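Long-range contacts in N-acyl-D-glutamate deacylase (Bordetella bronchiseptica, PDB 3GIP), which hydrolyses N-acyl-D-glutamate to D-glutamate and a carboxylate, as a zinc-binding member of the amidohydrolase superfamily: residues 67-72 / 90-95; 95-100 / 113-118; 101-106 / 118-123. All blocks are in the same frame, centred on the assembly; numbering follows the deposited sequence.

Contact 1. Residues 67-72 / 90-95. With ZN (zinc ion), chain F.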
ATOM      1  N   GLY A  67       0.082  -1.802  -0.958  1.00 13.43           N
ATOM      2  CA  GLY A  67      -0.767  -2.566  -1.843  1.00 13.77           C
ATOM      3  C   GLY A  67      -0.707  -4.049  -1.538  1.00 13.65           C
ATOM      4  O   GLY A  67       0.223  -4.525  -0.887  1.00 13.91           O
ATOM      5  N   HIS A  68      -1.734  -4.767  -1.982  1.00 13.84           N
ATOM      6  CA  HIS A  68      -1.812  -6.219  -1.824  1.00 13.55           C
ATOM      7  C   HIS A  68      -2.098  -6.774  -3.213  1.00 14.86           C
ATOM      8  O   HIS A  68      -2.680  -7.848  -3.359  1.00 16.83           O
ATOM      9  CB  HIS A  68      -2.955  -6.615  -0.885  1.00 14.51           C
ATOM     10  CG  HIS A  68      -2.644  -6.425   0.565  1.00 13.55           C
ATOM     11  ND1 HIS A  68      -1.604  -7.073   1.197  1.00 15.17           N
ATOM     12  CD2 HIS A  68      -3.248  -5.669   1.512  1.00 15.20           C
ATOM     13  CE1 HIS A  68      -1.582  -6.725   2.472  1.00 15.58           C
ATOM     14  NE2 HIS A  68      -2.569  -5.874   2.689  1.00 15.92           N
ATOM     15  N   ASP A  69      -1.678  -6.028  -4.229  1.00 14.33           N
ATOM     16  CA  ASP A  69      -1.919  -6.392  -5.622  1.00 14.30           C
ATOM     17  C   ASP A  69      -0.890  -7.365  -6.199  1.00 14.39           C
ATOM     18  O   ASP A  69      -0.797  -7.525  -7.415  1.00 15.24           O
ATOM     19  CB  ASP A  69      -1.942  -5.116  -6.462  1.00 15.06           C
ATOM     20  CG  ASP A  69      -2.667  -3.982  -5.763  1.00 16.25           C
ATOM     21  OD1 ASP A  69      -3.905  -3.877  -5.908  1.00 14.88           O
ATOM     22  OD2 ASP A  69      -1.993  -3.208  -5.047  1.00 16.04           O
ATOM     23  N   ASP A  70      -0.148  -8.023  -5.316  1.00 15.40           N
ATOM     24  CA  ASP A  70       0.897  -8.972  -5.703  1.00 15.87           C
ATOM     25  C   ASP A  70       0.601  -9.833  -6.925  1.00 16.45           C
ATOM     26  O   ASP A  70       1.411  -9.909  -7.853  1.00 15.80           O
ATOM     27  CB  ASP A  70       1.205  -9.914  -4.538  1.00 15.74           C
ATOM     28  CG  ASP A  70       1.706  -9.186  -3.318  1.00 17.82           C
ATOM     29  OD1 ASP A  70       2.862  -9.443  -2.913  1.00 18.05           O
ATOM     30  OD2 ASP A  70       0.946  -8.362  -2.765  1.00 17.46           O
ATOM     31  N   LEU A  71      -0.556 -10.485  -6.916  1.00 16.42           N
ATOM     32  CA  LEU A  71      -0.926 -11.388  -8.003  1.00 18.11           C
ATOM     33  C   LEU A  71      -1.868 -10.812  -9.051  1.00 18.68           C
ATOM     34  O   LEU A  71      -2.278 -11.520  -9.969  1.00 20.97           O
ATOM     35  CB  LEU A  71      -1.561 -12.648  -7.414  1.00 20.38           C
ATOM     36  CG  LEU A  71      -0.862 -13.254  -6.198  1.00 21.74           C
ATOM     37  CD1 LEU A  71      -1.724 -14.370  -5.630  1.00 23.03           C
ATOM     38  CD2 LEU A  71       0.520 -13.760  -6.581  1.00 22.53           C
ATOM     39  N   MET A  72      -2.209  -9.536  -8.928  1.00 16.96           N
ATOM     40  CA  MET A  72      -3.130  -8.915  -9.870  1.00 16.88           C
ATOM     41  C   MET A  72      -2.534  -8.592 -11.230  1.00 16.60           C
ATOM     42  O   MET A  72      -3.261  -8.422 -12.205  1.00 16.71           O
ATOM     43  CB  MET A  72      -3.715  -7.639  -9.259  1.00 17.66           C
ATOM     44  CG  MET A  72      -4.519  -7.893  -7.997  1.00 19.15           C
ATOM     45  SD  MET A  72      -5.879  -9.043  -8.275  1.00 19.30           S
ATOM     46  CE  MET A  72      -5.195 -10.539  -7.629  1.00 21.31           C
ATOM     47  N   VAL A  90       3.223   0.954  -7.119  1.00 13.47           N
ATOM     48  CA  VAL A  90       2.649   0.312  -5.950  1.00 13.86           C
ATOM     49  C   VAL A  90       3.678  -0.588  -5.294  1.00 14.85           C
ATOM     50  O   VAL A  90       4.474  -1.238  -5.973  1.00 15.59           O
ATOM     51  CB  VAL A  90       1.403  -0.541  -6.290  1.00 12.61           C
ATOM     52  CG1 VAL A  90       1.771  -1.677  -7.239  1.00 15.15           C
ATOM     53  CG2 VAL A  90       0.801  -1.100  -5.002  1.00 12.94           C
ATOM     54  N   VAL A  91       3.679  -0.590  -3.967  1.00 14.46           N
ATOM     55  CA  VAL A  91       4.574  -1.441  -3.203  1.00 13.74           C
ATOM     56  C   VAL A  91       3.693  -2.591  -2.721  1.00 14.73           C
ATOM     57  O   VAL A  91       2.756  -2.386  -1.944  1.00 13.66           O
ATOM     58  CB  VAL A  91       5.173  -0.699  -1.989  1.00 13.60           C
ATOM     59  CG1 VAL A  91       6.105  -1.629  -1.218  1.00 15.11           C
ATOM     60  CG2 VAL A  91       5.929   0.539  -2.458  1.00 15.27           C
ATOM     61  N   VAL A  92       3.979  -3.798  -3.201  1.00 13.64           N
ATOM     62  CA  VAL A  92       3.198  -4.973  -2.822  1.00 13.39           C
ATOM     63  C   VAL A  92       3.944  -5.845  -1.813  1.00 12.38           C
ATOM     64  O   VAL A  92       5.086  -5.548  -1.451  1.00 14.22           O
ATOM     65  CB  VAL A  92       2.851  -5.833  -4.063  1.00 12.77           C
ATOM     66  CG1 VAL A  92       2.104  -4.990  -5.092  1.00 12.42           C
ATOM     67  CG2 VAL A  92       4.127  -6.406  -4.677  1.00 15.03           C
ATOM     68  N   GLY A  93       3.290  -6.913  -1.357  1.00 13.60           N
ATOM     69  CA  GLY A  93       3.907  -7.824  -0.405  1.00 12.39           C
ATOM     70  C   GLY A  93       3.841  -7.355   1.033  1.00 13.65           C
ATOM     71  O   GLY A  93       4.750  -7.610   1.824  1.00 14.02           O
ATOM     72  N   ASN A  94       2.746  -6.690   1.379  1.00 13.09           N
ATOM     73  CA  ASN A  94       2.569  -6.155   2.722  1.00 12.79           C
ATOM     74  C   ASN A  94       1.907  -7.088   3.727  1.00 13.04           C
ATOM     75  O   ASN A  94       1.323  -8.112   3.367  1.00 13.66           O
ATOM     76  CB  ASN A  94       1.761  -4.860   2.638  1.00 13.03           C
ATOM     77  CG  ASN A  94       2.581  -3.704   2.125  1.00 11.60           C
ATOM     78  OD1 ASN A  94       3.404  -3.154   2.850  1.00 12.51           O
ATOM     79  ND2 ASN A  94       2.373  -3.336   0.866  1.00 12.82           N
ATOM     80  N   CYS A  95       2.021  -6.709   4.997  1.00 12.45           N
ATOM     81  CA  CYS A  95       1.424  -7.426   6.115  1.00 13.40           C
ATOM     82  C   CYS A  95       1.841  -8.878   6.251  1.00 13.63           C
ATOM     83  O   CYS A  95       1.074  -9.706   6.738  1.00 13.85           O
ATOM     84  CB  CYS A  95      -0.098  -7.338   6.021  1.00 13.32           C
ATOM     85  SG  CYS A  95      -0.665  -5.621   5.794  1.00 13.77           S
TER
HETATM   86 ZN    ZN F 484      -2.250  -5.171   7.286  1.00 14.07          ZN
HETATM   87  O   HOH W   1       0.607  -8.168  -0.046  1.00 15.13           O

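Contact 2. Residues 95-100 / 113-118. With ZN (zinc ion), chain F.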
ATOM      1  N   CYS A  95       2.021  -6.709   4.997  1.00 12.45           N
ATOM      2  CA  CYS A  95       1.424  -7.426   6.115  1.00 13.40           C
ATOM      3  C   CYS A  95       1.841  -8.878   6.251  1.00 13.63           C
ATOM      4  O   CYS A  95       1.074  -9.706   6.738  1.00 13.85           O
ATOM      5  CB  CYS A  95      -0.098  -7.338   6.021  1.00 13.32           C
ATOM      6  SG  CYS A  95      -0.665  -5.621   5.794  1.00 13.77           S
ATOM      7  N   GLY A  96       3.062  -9.176   5.822  1.00 14.00           N
ATOM      8  CA  GLY A  96       3.569 -10.533   5.933  1.00 14.77           C
ATOM      9  C   GLY A  96       3.260 -11.478   4.791  1.00 16.10           C
ATOM     10  O   GLY A  96       3.800 -12.581   4.756  1.00 15.20           O
ATOM     11  N   VAL A  97       2.410 -11.066   3.854  1.00 15.20           N
ATOM     12  CA  VAL A  97       2.059 -11.936   2.734  1.00 15.17           C
ATOM     13  C   VAL A  97       2.478 -11.360   1.391  1.00 15.87           C
ATOM     14  O   VAL A  97       2.187 -10.205   1.069  1.00 15.05           O
ATOM     15  CB  VAL A  97       0.546 -12.249   2.721  1.00 15.58           C
ATOM     16  CG1 VAL A  97       0.199 -13.123   3.915  1.00 15.38           C
ATOM     17  CG2 VAL A  97      -0.265 -10.955   2.748  1.00 15.65           C
ATOM     18  N   SER A  98       3.158 -12.184   0.599  1.00 13.97           N
ATOM     19  CA  SER A  98       3.665 -11.753  -0.698  1.00 13.69           C
ATOM     20  C   SER A  98       3.523 -12.814  -1.785  1.00 14.34           C
ATOM     21  O   SER A  98       3.157 -13.955  -1.508  1.00 15.38           O
ATOM     22  CB  SER A  98       5.141 -11.380  -0.555  1.00 13.96           C
ATOM     23  OG  SER A  98       5.878 -12.470  -0.008  1.00 14.62           O
ATOM     24  N   ALA A  99       3.831 -12.421  -3.017  1.00 15.04           N
ATOM     25  CA  ALA A  99       3.749 -13.323  -4.162  1.00 15.32           C
ATOM     26  C   ALA A  99       4.730 -14.482  -4.032  1.00 17.37           C
ATOM     27  O   ALA A  99       4.476 -15.573  -4.539  1.00 16.50           O
ATOM     28  CB  ALA A  99       4.029 -12.556  -5.448  1.00 17.47           C
ATOM     29  N   ALA A 100       5.845 -14.239  -3.353  1.00 17.13           N
ATOM     30  CA  ALA A 100       6.875 -15.257  -3.169  1.00 17.75           C
ATOM     31  C   ALA A 100       7.628 -15.016  -1.862  1.00 17.86           C
ATOM     32  O   ALA A 100       7.609 -13.911  -1.328  1.00 16.12           O
ATOM     33  CB  ALA A 100       7.848 -15.220  -4.351  1.00 17.85           C
ATOM     34  N   ALA A 113      -5.287 -15.011   1.836  1.00 22.95           N
ATOM     35  CA  ALA A 113      -6.482 -14.670   1.072  1.00 23.75           C
ATOM     36  C   ALA A 113      -6.452 -13.198   0.670  1.00 23.25           C
ATOM     37  O   ALA A 113      -7.198 -12.766  -0.209  1.00 24.88           O
ATOM     38  CB  ALA A 113      -7.730 -14.968   1.895  1.00 23.47           C
ATOM     39  N   LEU A 114      -5.593 -12.425   1.322  1.00 23.22           N
ATOM     40  CA  LEU A 114      -5.476 -11.009   1.006  1.00 21.81           C
ATOM     41  C   LEU A 114      -4.811 -10.843  -0.360  1.00 23.38           C
ATOM     42  O   LEU A 114      -4.799  -9.746  -0.916  1.00 23.04           O
ATOM     43  CB  LEU A 114      -4.636 -10.289   2.070  1.00 22.53           C
ATOM     44  CG  LEU A 114      -5.150 -10.278   3.514  1.00 22.20           C
ATOM     45  CD1 LEU A 114      -4.124  -9.602   4.413  1.00 21.97           C
ATOM     46  CD2 LEU A 114      -6.488  -9.553   3.582  1.00 22.11           C
ATOM     47  N   LEU A 115      -4.274 -11.940  -0.900  1.00 23.12           N
ATOM     48  CA  LEU A 115      -3.580 -11.916  -2.190  1.00 24.09           C
ATOM     49  C   LEU A 115      -4.370 -12.437  -3.390  1.00 24.74           C
ATOM     50  O   LEU A 115      -4.344 -11.835  -4.463  1.00 22.16           O
ATOM     51  CB  LEU A 115      -2.278 -12.718  -2.098  1.00 25.64           C
ATOM     52  CG  LEU A 115      -1.238 -12.314  -1.052  1.00 27.75           C
ATOM     53  CD1 LEU A 115      -0.058 -13.271  -1.131  1.00 29.50           C
ATOM     54  CD2 LEU A 115      -0.783 -10.885  -1.291  1.00 30.48           C
ATOM     55  N   GLY A 116      -5.041 -13.570  -3.222  1.00 26.89           N
ATOM     56  CA  GLY A 116      -5.806 -14.138  -4.322  1.00 28.82           C
ATOM     57  C   GLY A 116      -5.640 -15.643  -4.443  1.00 29.95           C
ATOM     58  O   GLY A 116      -5.046 -16.276  -3.571  1.00 31.21           O
ATOM     59  N   GLU A 117      -6.147 -16.215  -5.535  1.00 30.75           N
ATOM     60  CA  GLU A 117      -6.079 -17.659  -5.759  1.00 32.84           C
ATOM     61  C   GLU A 117      -4.888 -18.139  -6.586  1.00 32.28           C
ATOM     62  O   GLU A 117      -4.538 -19.319  -6.540  1.00 33.10           O
ATOM     63  CB  GLU A 117      -7.373 -18.141  -6.424  1.00 34.49           C
ATOM     64  CG  GLU A 117      -8.612 -17.984  -5.560  1.00 38.13           C
ATOM     65  CD  GLU A 117      -8.638 -18.949  -4.388  1.00 40.17           C
ATOM     66  OE1 GLU A 117      -9.550 -18.833  -3.542  1.00 43.08           O
ATOM     67  OE2 GLU A 117      -7.753 -19.829  -4.317  1.00 40.91           O
ATOM     68  N   THR A 118      -4.271 -17.239  -7.344  1.00 32.17           N
ATOM     69  CA  THR A 118      -3.126 -17.608  -8.170  1.00 31.92           C
ATOM     70  C   THR A 118      -2.034 -18.275  -7.342  1.00 30.90           C
ATOM     71  O   THR A 118      -1.620 -17.749  -6.310  1.00 30.73           O
ATOM     72  CB  THR A 118      -2.512 -16.374  -8.866  1.00 33.24           C
ATOM     73  OG1 THR A 118      -3.462 -15.823  -9.784  1.00 36.71           O
ATOM     74  CG2 THR A 118      -1.252 -16.759  -9.628  1.00 33.84           C
TER
HETATM   75 ZN    ZN F 484      -2.250  -5.171   7.286  1.00 14.07          ZN

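Contact 3. Residues 101-106 / 118-123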
ATOM      1  N   PRO A 101       8.301 -16.048  -1.328  1.00 17.88           N
ATOM      2  CA  PRO A 101       8.405 -17.413  -1.854  1.00 18.85           C
ATOM      3  C   PRO A 101       7.163 -18.244  -1.560  1.00 19.41           C
ATOM      4  O   PRO A 101       6.361 -17.900  -0.692  1.00 20.66           O
ATOM      5  CB  PRO A 101       9.637 -17.956  -1.143  1.00 18.97           C
ATOM      6  CG  PRO A 101       9.515 -17.325   0.206  1.00 18.99           C
ATOM      7  CD  PRO A 101       9.164 -15.888  -0.143  1.00 18.61           C
ATOM      8  N   ALA A 102       7.019 -19.350  -2.279  1.00 20.74           N
ATOM      9  CA  ALA A 102       5.877 -20.235  -2.101  1.00 21.15           C
ATOM     10  C   ALA A 102       5.985 -21.042  -0.810  1.00 21.08           C
ATOM     11  O   ALA A 102       7.078 -21.441  -0.399  1.00 21.41           O
ATOM     12  CB  ALA A 102       5.762 -21.176  -3.300  1.00 21.95           C
ATOM     13  N   PRO A 103       4.848 -21.290  -0.149  1.00 21.82           N
ATOM     14  CA  PRO A 103       4.850 -22.061   1.095  1.00 21.64           C
ATOM     15  C   PRO A 103       5.132 -23.528   0.817  1.00 19.96           C
ATOM     16  O   PRO A 103       4.993 -23.992  -0.316  1.00 21.65           O
ATOM     17  CB  PRO A 103       3.436 -21.854   1.624  1.00 23.21           C
ATOM     18  CG  PRO A 103       2.634 -21.788   0.363  1.00 25.40           C
ATOM     19  CD  PRO A 103       3.478 -20.872  -0.500  1.00 24.81           C
ATOM     20  N   LEU A 104       5.540 -24.252   1.850  1.00 18.78           N
ATOM     21  CA  LEU A 104       5.793 -25.680   1.713  1.00 17.64           C
ATOM     22  C   LEU A 104       4.430 -26.311   1.452  1.00 18.02           C
ATOM     23  O   LEU A 104       3.406 -25.782   1.881  1.00 17.50           O
ATOM     24  CB  LEU A 104       6.382 -26.243   3.004  1.00 17.70           C
ATOM     25  CG  LEU A 104       7.830 -25.862   3.328  1.00 17.33           C
ATOM     26  CD1 LEU A 104       8.131 -26.191   4.778  1.00 17.34           C
ATOM     27  CD2 LEU A 104       8.779 -26.607   2.385  1.00 17.64           C
ATOM     28  N   PRO A 105       4.395 -27.445   0.738  1.00 17.34           N
ATOM     29  CA  PRO A 105       3.113 -28.099   0.458  1.00 17.15           C
ATOM     30  C   PRO A 105       2.328 -28.361   1.739  1.00 18.53           C
ATOM     31  O   PRO A 105       2.855 -28.933   2.692  1.00 19.35           O
ATOM     32  CB  PRO A 105       3.530 -29.393  -0.232  1.00 18.09           C
ATOM     33  CG  PRO A 105       4.803 -29.005  -0.928  1.00 17.57           C
ATOM     34  CD  PRO A 105       5.512 -28.185   0.128  1.00 17.98           C
ATOM     35  N   GLY A 106       1.070 -27.933   1.762  1.00 19.59           N
ATOM     36  CA  GLY A 106       0.251 -28.148   2.941  1.00 20.75           C
ATOM     37  C   GLY A 106       0.270 -27.000   3.933  1.00 22.60           C
ATOM     38  O   GLY A 106      -0.573 -26.944   4.829  1.00 24.17           O
ATOM     39  N   THR A 118      -4.271 -17.239  -7.344  1.00 32.17           N
ATOM     40  CA  THR A 118      -3.126 -17.608  -8.170  1.00 31.92           C
ATOM     41  C   THR A 118      -2.034 -18.275  -7.342  1.00 30.90           C
ATOM     42  O   THR A 118      -1.620 -17.749  -6.310  1.00 30.73           O
ATOM     43  CB  THR A 118      -2.512 -16.374  -8.866  1.00 33.24           C
ATOM     44  OG1 THR A 118      -3.462 -15.823  -9.784  1.00 36.71           O
ATOM     45  CG2 THR A 118      -1.252 -16.759  -9.628  1.00 33.84           C
ATOM     46  N   PRO A 119      -1.562 -19.455  -7.777  1.00 29.93           N
ATOM     47  CA  PRO A 119      -0.508 -20.158  -7.041  1.00 28.63           C
ATOM     48  C   PRO A 119       0.703 -19.243  -6.886  1.00 26.84           C
ATOM     49  O   PRO A 119       1.124 -18.591  -7.844  1.00 27.14           O
ATOM     50  CB  PRO A 119      -0.216 -21.360  -7.934  1.00 29.92           C
ATOM     51  CG  PRO A 119      -1.560 -21.655  -8.524  1.00 30.60           C
ATOM     52  CD  PRO A 119      -2.051 -20.274  -8.899  1.00 30.67           C
ATOM     53  N   LEU A 120       1.258 -19.191  -5.682  1.00 24.54           N
ATOM     54  CA  LEU A 120       2.409 -18.336  -5.425  1.00 23.27           C
ATOM     55  C   LEU A 120       3.646 -18.743  -6.218  1.00 23.32           C
ATOM     56  O   LEU A 120       3.774 -19.888  -6.655  1.00 23.67           O
ATOM     57  CB  LEU A 120       2.720 -18.317  -3.926  1.00 23.05           C
ATOM     58  CG  LEU A 120       1.597 -17.725  -3.065  1.00 24.13           C
ATOM     59  CD1 LEU A 120       2.037 -17.643  -1.610  1.00 23.74           C
ATOM     60  CD2 LEU A 120       1.239 -16.342  -3.586  1.00 26.15           C
ATOM     61  N   PHE A 121       4.549 -17.786  -6.406  1.00 22.25           N
ATOM     62  CA  PHE A 121       5.785 -18.011  -7.145  1.00 22.08           C
ATOM     63  C   PHE A 121       6.851 -18.632  -6.251  1.00 22.30           C
ATOM     64  O   PHE A 121       6.880 -18.390  -5.044  1.00 22.02           O
ATOM     65  CB  PHE A 121       6.282 -16.685  -7.723  1.00 21.69           C
ATOM     66  CG  PHE A 121       5.426 -16.158  -8.839  1.00 23.72           C
ATOM     67  CD1 PHE A 121       5.654 -16.555 -10.153  1.00 24.69           C
ATOM     68  CD2 PHE A 121       4.370 -15.293  -8.574  1.00 24.33           C
ATOM     69  CE1 PHE A 121       4.840 -16.095 -11.191  1.00 26.02           C
ATOM     70  CE2 PHE A 121       3.550 -14.827  -9.603  1.00 25.29           C
ATOM     71  CZ  PHE A 121       3.786 -15.230 -10.913  1.00 25.28           C
ATOM     72  N   ALA A 122       7.721 -19.441  -6.849  1.00 22.38           N
ATOM     73  CA  ALA A 122       8.785 -20.118  -6.114  1.00 22.24           C
ATOM     74  C   ALA A 122       9.643 -19.155  -5.298  1.00 21.80           C
ATOM     75  O   ALA A 122       9.890 -19.382  -4.115  1.00 22.47           O
ATOM     76  CB  ALA A 122       9.665 -20.902  -7.087  1.00 22.95           C
ATOM     77  N   ASP A 123      10.106 -18.091  -5.945  1.00 21.69           N
ATOM     78  CA  ASP A 123      10.933 -17.085  -5.288  1.00 22.40           C
ATOM     79  C   ASP A 123      10.785 -15.747  -5.993  1.00 21.23           C
ATOM     80  O   ASP A 123      10.096 -15.644  -7.008  1.00 20.37           O
ATOM     81  CB  ASP A 123      12.409 -17.506  -5.282  1.00 22.98           C
ATOM     82  CG  ASP A 123      12.908 -17.937  -6.653  1.00 25.89           C
ATOM     83  OD1 ASP A 123      12.470 -17.357  -7.670  1.00 24.54           O
ATOM     84  OD2 ASP A 123      13.757 -18.853  -6.710  1.00 29.46           O
TER

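Contact 1. Residues 67-72 / 90-95
Gly67 and His68 meet Val91, Asn94 and Cys95 in a buried, largely polar contact between the loop after strand 57-64 and the end of the neighbouring parallel strand 87-92 with the loop that leaves it. Gly67 N donates to Val91 O (2.9 Å). In return Asn94 ND2 reaches Gly67 O at 3.0 Å, on a lone pair in the carbonyl plane and almost straight (N-H···O 172°). Because Gly67 O also lies in the plane of the amide, this bond helps to fix the amide's rotation. Glycine suits position 67: a side chain would point straight at segment 90-95 and run into Val90 CG2, already 3.8 Å from Gly67 CA.

His66, Gly67 and His68 form the His-X-His sequence that follows the first barrel strand in amidohydrolases. With CG beside the backbone N (chi1 -78°), the His68 ring turns its CE1 edge to Asn94 O, 3.3 Å away, and its edge also faces Cys95 SG. That sulfur binds the zinc ion at 2.2 Å, together with His218 and His248. A water bonds to His68 ND1, lies 2.7 Å from Asp70 OD2 as probable donor, and weakly accepts from Asn94 N. The Asp70 carboxylate lies alongside Val92, the two side chains pointing opposite ways; Asp70 OD2 takes a weak bond from Gly93 N (3.1 Å), whose positive phi (82°) suits glycine. Asp69 OD2 touches Val90 CG2 and salt-bridges Lys82.

Contact 2. Residues 95-100 / 113-118
Leu115 lies aslant over Val97, joining the start of a long loop of the amidohydrolase barrel to a later part of the same loop, which runs from strand 87-92 to helix 124-133. The Leu115 side chain is extended, with CG beside the backbone N and chi2 at 179°, and this carries both methyls across to the backbone and side chain of 97-98. Its CD1 comes within 4.0 Å of Val97 CB and packs against Ser98 O at 3.3 Å. The other branch, CD2, sits 4.1 Å from Val97 CG2 and also approaches Val97 O. The fork suits leucine to this place because both methyls can pack against Val97, one on each branch; the carbonyls of Val97 and Ser98 are merely touched.

Val97 uses CG2, the methyl lying between its backbone N and carbonyl carbon, for a looser second contact with Leu114 CD1 at 4.4 Å. Leu114 lies beside Leu367, and its side chain is about 4 Å from a bound acetate, so this apolar patch probably borders the pocket around the zinc that Cys95 helps to bind. Val97 also rests on Ala147 of helix 146-153.

Ser98 points its CB away from Leu115, and its hydroxyl serves its own segment: besides meeting Gly145 N, Ser98 OG donates to Ala100 O at 2.6 Å, approaching from 41° above the carbonyl plane.

Contact 3. Residues 101-106 / 118-123
Pro101 and Ala102 run antiparallel to Ala122 and Asp123, with the CA atoms of Pro101 and Asp123 4.3 Å apart, yet neither side is a regular strand and the one cross-link is a weak hydrogen bond from Ala102 N to Ala122 O (3.4 Å). The peptide before Pro101 is cis, which suits a proline, and the Pro101 ring brings CB to 3.3 Å from Ala122 O. The small side chain of Ala102 allows close approach: its CB lies 3.5 Å from Phe121 O, with Leu120 CB at 4.2 Å.

Leu120 supplies the apolar centre of the contact. Its CG stands beside the backbone N and the chain is extended (chi2 -175°), which sends CD1 to Pro103 CD at 3.7 Å; the two side chains meet at about a right angle, the methyl against the ring. A rigid proline here offers an apolar CH2 without a backbone N-H to satisfy.

Phe121 points away from 101-106 and meets the Tyr127 ring of helix 124-133. Asp123 is the N-cap of that helix, its OD1 accepting from Ala126 N, while Pro101, Pro103 and Leu120 all lean on helix 146-153 through Ala152, Leu151 and Asn148.

From the N terminus, the chain leaves strand 57-64, passes through 67-72 and helices 72-75 and 80-83, and comes up again, parallel, along strand 87-92; contact 1 closes this loop, tying two adjacent barrel strands at their loop ends. Contact 2 opens at Cys95, where contact 1 ends. Contacts 2 and 3 each close part of the loop between strand 87-92 and helix 124-133, and cross, their segments alternating; Thr118 belongs to both. A probable hydrogen bond between Ala99 O and Phe121 N (2.9 Å) joins their backbones. Contact 1 touches both: Asp70 OD2 lies 3.4 Å from Leu115 CD2, and Leu71 packs against Leu120. Together they run from the zinc site outward to the surface beside helix 146-153.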